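Local structure of Cag pathogenicity island protein (Cag10) (Helicobacter pylori 26695, 6IQT) at residues S33-F38 against L107-T112; S40-Y45 against F157-T162. The protein is a VirB8 homologue, here represented by its soluble domain, that probably takes part in building the inner-membrane portion of the cag type IV secretion system. All blocks are in the same frame, centred on the assembly; numbering follows the deposited sequence.

Interaction 1: S33-F38 against L107-T112; sequences SATSKF and LTFFIT
The hydroxyl OG1 of Thr35 does double duty: it is hydrogen-bonded to the carbonyl oxygen of Val31, one turn earlier in the helix, and it is also touched by the methyl CD1 of Leu107 on the strand, with 3.3 Å between Thr35 OG1 and Leu107 CD1. Because the polar end is satisfied within its own helix, threonine can sit in a buried apolar layer and offer a methyl to the sheet. The torsion divides the two branches: with chi1 at -60° OG1 lies beside the backbone N, where it can turn back to Val31, while CG2 stands anti to that nitrogen and reaches Phe109. Thr35 CG2 approaches the Phe109 ring obliquely, 3.7 Å from Phe109 CZ.

Helix 30-43 here lies against the concave side of the curved antiparallel sheet, as in the NTF2-like fold to which VirB8 domains belong. Strand 105-117 is an inner strand of that sheet; Leu107 and Phe109 bond through their backbones to Ile133 and Val131 of the next strand and, two residues apart, both send their side chains to the helix. Leu107 reaches Thr35 tip to tip and also touches Val31. The longer Phe109 carries an aromatic ring toward the helix. Ile111, the next residue on this side of the strand, sets its CG2 in the plane of that ring, at the edge, 3.6 Å from Phe109 CE1. Val39 of the helix packs on both Phe109 and Ile111.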
# COMPACT_ATOMS: atom_id res chain seq x y z
N SER A 33 2.62 1.32 -19.65
CA SER A 33 1.43 0.69 -20.24
C SER A 33 0.99 -0.53 -19.44
O SER A 33 -0.21 -0.75 -19.22
CB SER A 33 1.69 0.29 -21.70
OG SER A 33 1.99 1.42 -22.49
N ALA A 34 1.95 -1.39 -19.08
CA ALA A 34 1.61 -2.57 -18.29
C ALA A 34 1.03 -2.18 -16.94
O ALA A 34 0.04 -2.78 -16.47
CB ALA A 34 2.86 -3.45 -18.11
N THR A 35 1.62 -1.16 -16.31
CA THR A 35 1.15 -0.73 -15.00
C THR A 35 -0.27 -0.18 -15.07
O THR A 35 -1.09 -0.46 -14.20
CB THR A 35 2.11 0.31 -14.41
OG1 THR A 35 3.41 -0.28 -14.29
CG2 THR A 35 1.67 0.73 -13.02
N SER A 36 -0.57 0.58 -16.13
CA SER A 36 -1.91 1.12 -16.29
C SER A 36 -2.93 -0.00 -16.49
O SER A 36 -4.04 0.04 -15.92
CB SER A 36 -1.92 2.09 -17.47
OG SER A 36 -3.23 2.55 -17.70
N LYS A 37 -2.58 -1.01 -17.30
CA LYS A 37 -3.48 -2.14 -17.49
C LYS A 37 -3.69 -2.91 -16.19
O LYS A 37 -4.81 -3.30 -15.86
CB LYS A 37 -2.91 -3.06 -18.58
CG LYS A 37 -3.90 -4.15 -19.09
CD LYS A 37 -5.30 -3.56 -19.27
CE LYS A 37 -6.19 -4.45 -20.14
NZ LYS A 37 -7.53 -3.84 -20.37
N PHE A 38 -2.61 -3.11 -15.43
CA PHE A 38 -2.69 -3.79 -14.14
C PHE A 38 -3.58 -3.05 -13.16
O PHE A 38 -4.42 -3.65 -12.49
CB PHE A 38 -1.27 -3.95 -13.58
CG PHE A 38 -1.22 -4.50 -12.18
CD1 PHE A 38 -1.32 -5.86 -11.95
CD2 PHE A 38 -1.05 -3.65 -11.09
CE1 PHE A 38 -1.25 -6.38 -10.66
CE2 PHE A 38 -0.99 -4.16 -9.79
CZ PHE A 38 -1.09 -5.53 -9.58
N LEU A 107 7.62 1.40 -8.30
CA LEU A 107 6.88 2.47 -8.95
C LEU A 107 5.94 3.12 -7.93
O LEU A 107 5.33 2.43 -7.12
CB LEU A 107 6.07 1.92 -10.13
CG LEU A 107 6.80 1.16 -11.25
CD1 LEU A 107 5.80 0.63 -12.28
CD2 LEU A 107 7.84 2.06 -11.94
N THR A 108 5.84 4.45 -7.95
CA THR A 108 4.93 5.13 -7.03
C THR A 108 4.08 6.14 -7.81
O THR A 108 4.60 6.86 -8.67
CB THR A 108 5.69 5.83 -5.86
OG1 THR A 108 6.78 6.59 -6.37
CG2 THR A 108 6.26 4.80 -4.89
N PHE A 109 2.78 6.17 -7.53
CA PHE A 109 1.89 7.03 -8.29
C PHE A 109 0.56 7.11 -7.55
O PHE A 109 0.33 6.39 -6.57
CB PHE A 109 1.67 6.51 -9.72
CG PHE A 109 1.31 5.05 -9.79
CD1 PHE A 109 -0.02 4.65 -9.74
CD2 PHE A 109 2.31 4.08 -9.89
CE1 PHE A 109 -0.35 3.29 -9.79
CE2 PHE A 109 1.98 2.73 -9.95
CZ PHE A 109 0.65 2.33 -9.89
N PHE A 110 -0.31 7.97 -8.04
CA PHE A 110 -1.65 8.12 -7.49
C PHE A 110 -2.65 7.52 -8.48
O PHE A 110 -2.42 7.54 -9.69
CB PHE A 110 -2.00 9.59 -7.24
CG PHE A 110 -1.18 10.24 -6.15
CD1 PHE A 110 -1.51 10.05 -4.81
CD2 PHE A 110 -0.09 11.03 -6.46
CE1 PHE A 110 -0.76 10.65 -3.81
CE2 PHE A 110 0.66 11.63 -5.45
CZ PHE A 110 0.32 11.44 -4.13
N ILE A 111 -3.77 7.01 -7.95
CA ILE A 111 -4.86 6.55 -8.80
C ILE A 111 -6.16 7.21 -8.36
O ILE A 111 -6.33 7.64 -7.23
CB ILE A 111 -5.03 5.01 -8.80
CG1 ILE A 111 -5.48 4.49 -7.44
CG2 ILE A 111 -3.76 4.31 -9.25
CD1 ILE A 111 -5.92 3.03 -7.51
N THR A 112 -7.08 7.29 -9.31
CA THR A 112 -8.42 7.77 -9.05
C THR A 112 -9.37 6.66 -9.48
O THR A 112 -9.20 6.08 -10.56
CB THR A 112 -8.69 9.09 -9.80
OG1 THR A 112 -7.81 10.11 -9.30
CG2 THR A 112 -10.12 9.54 -9.59

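Interaction 2: S40-Y45 against F157-T162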
# COMPACT_ATOMS: atom_id res chain seq x y z
N SER A 40 -6.00 -0.92 -13.88
CA SER A 40 -7.36 -1.07 -14.37
C SER A 40 -7.94 -2.44 -14.01
O SER A 40 -9.09 -2.53 -13.55
CB SER A 40 -7.36 -0.87 -15.89
OG SER A 40 -8.67 -0.99 -16.39
N LEU A 41 -7.16 -3.52 -14.18
CA LEU A 41 -7.66 -4.86 -13.88
C LEU A 41 -7.87 -5.06 -12.38
O LEU A 41 -8.86 -5.68 -11.97
CB LEU A 41 -6.69 -5.91 -14.42
CG LEU A 41 -6.57 -6.06 -15.94
CD1 LEU A 41 -5.31 -6.86 -16.22
CD2 LEU A 41 -7.80 -6.74 -16.52
N LEU A 42 -6.96 -4.55 -11.55
CA LEU A 42 -6.98 -4.82 -10.12
C LEU A 42 -8.00 -3.95 -9.38
O LEU A 42 -8.75 -4.45 -8.53
CB LEU A 42 -5.59 -4.60 -9.53
CG LEU A 42 -5.46 -4.87 -8.04
CD1 LEU A 42 -5.79 -6.33 -7.69
CD2 LEU A 42 -4.09 -4.50 -7.55
N PHE A 43 -8.04 -2.64 -9.68
CA PHE A 43 -8.89 -1.72 -8.95
C PHE A 43 -10.22 -1.45 -9.63
O PHE A 43 -11.15 -0.95 -8.98
CB PHE A 43 -8.16 -0.38 -8.73
CG PHE A 43 -6.98 -0.47 -7.81
CD1 PHE A 43 -7.16 -0.52 -6.44
CD2 PHE A 43 -5.69 -0.54 -8.32
CE1 PHE A 43 -6.07 -0.62 -5.60
CE2 PHE A 43 -4.60 -0.63 -7.47
CZ PHE A 43 -4.79 -0.68 -6.11
N GLY A 44 -10.35 -1.78 -10.92
CA GLY A 44 -11.59 -1.59 -11.63
C GLY A 44 -12.50 -2.78 -11.48
O GLY A 44 -12.11 -3.81 -10.92
N TYR A 45 -13.73 -2.64 -12.00
CA TYR A 45 -14.75 -3.65 -11.77
C TYR A 45 -15.90 -3.47 -12.74
O TYR A 45 -16.40 -2.36 -12.93
CB TYR A 45 -15.29 -3.57 -10.32
CG TYR A 45 -16.35 -4.62 -10.02
CD1 TYR A 45 -15.98 -5.89 -9.62
CD2 TYR A 45 -17.71 -4.34 -10.18
CE1 TYR A 45 -16.93 -6.86 -9.35
CE2 TYR A 45 -18.68 -5.32 -9.92
CZ TYR A 45 -18.27 -6.57 -9.50
OH TYR A 45 -19.20 -7.55 -9.21
N PHE A 157 5.27 -8.08 -8.07
CA PHE A 157 5.66 -8.91 -6.94
C PHE A 157 5.08 -8.44 -5.62
O PHE A 157 5.00 -9.23 -4.68
CB PHE A 157 7.19 -8.94 -6.79
CG PHE A 157 7.86 -9.84 -7.78
CD1 PHE A 157 7.90 -9.49 -9.13
CD2 PHE A 157 8.46 -11.02 -7.37
CE1 PHE A 157 8.52 -10.33 -10.07
CE2 PHE A 157 9.09 -11.86 -8.30
CZ PHE A 157 9.12 -11.51 -9.65
N ASP A 158 4.66 -7.18 -5.54
CA ASP A 158 4.12 -6.65 -4.29
C ASP A 158 3.42 -5.34 -4.59
O ASP A 158 3.66 -4.70 -5.62
CB ASP A 158 5.24 -6.43 -3.27
CG ASP A 158 4.79 -6.74 -1.84
OD1 ASP A 158 3.56 -6.70 -1.57
OD2 ASP A 158 5.67 -7.04 -1.00
N ILE A 159 2.56 -4.93 -3.65
CA ILE A 159 1.85 -3.67 -3.75
C ILE A 159 1.64 -3.13 -2.35
O ILE A 159 1.52 -3.89 -1.38
CB ILE A 159 0.50 -3.83 -4.51
CG1 ILE A 159 -0.07 -2.47 -4.91
CG2 ILE A 159 -0.52 -4.60 -3.67
CD1 ILE A 159 -1.33 -2.58 -5.79
N GLN A 160 1.63 -1.80 -2.23
CA GLN A 160 1.31 -1.13 -0.97
C GLN A 160 0.40 0.03 -1.33
O GLN A 160 0.60 0.69 -2.35
CB GLN A 160 2.57 -0.63 -0.25
CG GLN A 160 3.50 -1.75 0.27
CD GLN A 160 2.80 -2.72 1.25
OE1 GLN A 160 2.03 -2.29 2.11
NE2 GLN A 160 3.08 -4.02 1.11
N ILE A 161 -0.62 0.26 -0.50
CA ILE A 161 -1.70 1.19 -0.83
C ILE A 161 -1.95 2.12 0.35
O ILE A 161 -1.99 1.67 1.50
CB ILE A 161 -2.99 0.43 -1.19
CG1 ILE A 161 -2.78 -0.41 -2.45
CG2 ILE A 161 -4.15 1.39 -1.38
CD1 ILE A 161 -3.75 -1.55 -2.57
N THR A 162 -2.12 3.42 0.06
CA THR A 162 -2.50 4.42 1.06
C THR A 162 -3.78 5.11 0.60
O THR A 162 -3.78 5.81 -0.42
CB THR A 162 -1.42 5.48 1.26
OG1 THR A 162 -0.15 4.87 1.49
CG2 THR A 162 -1.77 6.39 2.44
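Phe43 and Ile161 approach from opposite directions, and the methyl Ile161 CD1 meets the ring at its edge, in the ring plane, 3.8 Å from Phe43 CZ. The methyl Ile159 CD1 comes to the same end of the ring obliquely, 4.0 Å from Phe43 CZ, and it also meets Leu42 tip to tip, with 3.8 Å between Leu42 CD2 and Ile159 CD1. Leu42 in turn lays its CG over one face of the Phe43 ring, offset toward the rim. Phenylalanine thus offers edge and face to several aliphatic groups at once. Isoleucine, whose CB branching suits a strand, reaches the last helical turn through the extended long branch of Ile159 (chi1 -166°). Met72 of helix 66-80 packs on Leu42, Phe43 and Ile161.

Asp158, in a classic beta bulge with Phe157 opposite Tyr134, accepts the N-H of Ile159 on the anti side of OD1 in a bent bond (137°), the donor 22° out of the carboxylate plane; it also forms a salt bridge with Arg85 of the second subunit. Between helix and strand, branched aliphatic side chains and one aromatic ring meet through carbon atoms only, so the contact probably holds by close fit and exclusion of water rather than by directed bonds.

Interactions 1 and 2 are successive footholds of one helix on one sheet. Their centres lie about 8 Å apart, and both start from helix 30-43: residues 33-38 in its middle meet the inner strand 105-117, whereas residues 40-45, the last turn and the residues just after it, meet strand 154-163, outermost within the chain, with strand 125-137 between the two. The segments alternate along the sequence, so the connections are interlaced within a single VirB8 domain. They touch directly where Ile111 CD1 packs 3.7 Å from Phe43 CD2, so that the two apolar patches join. The helix therefore packs on the sheet's concave side, tying an early part of the domain to strands from its middle and end.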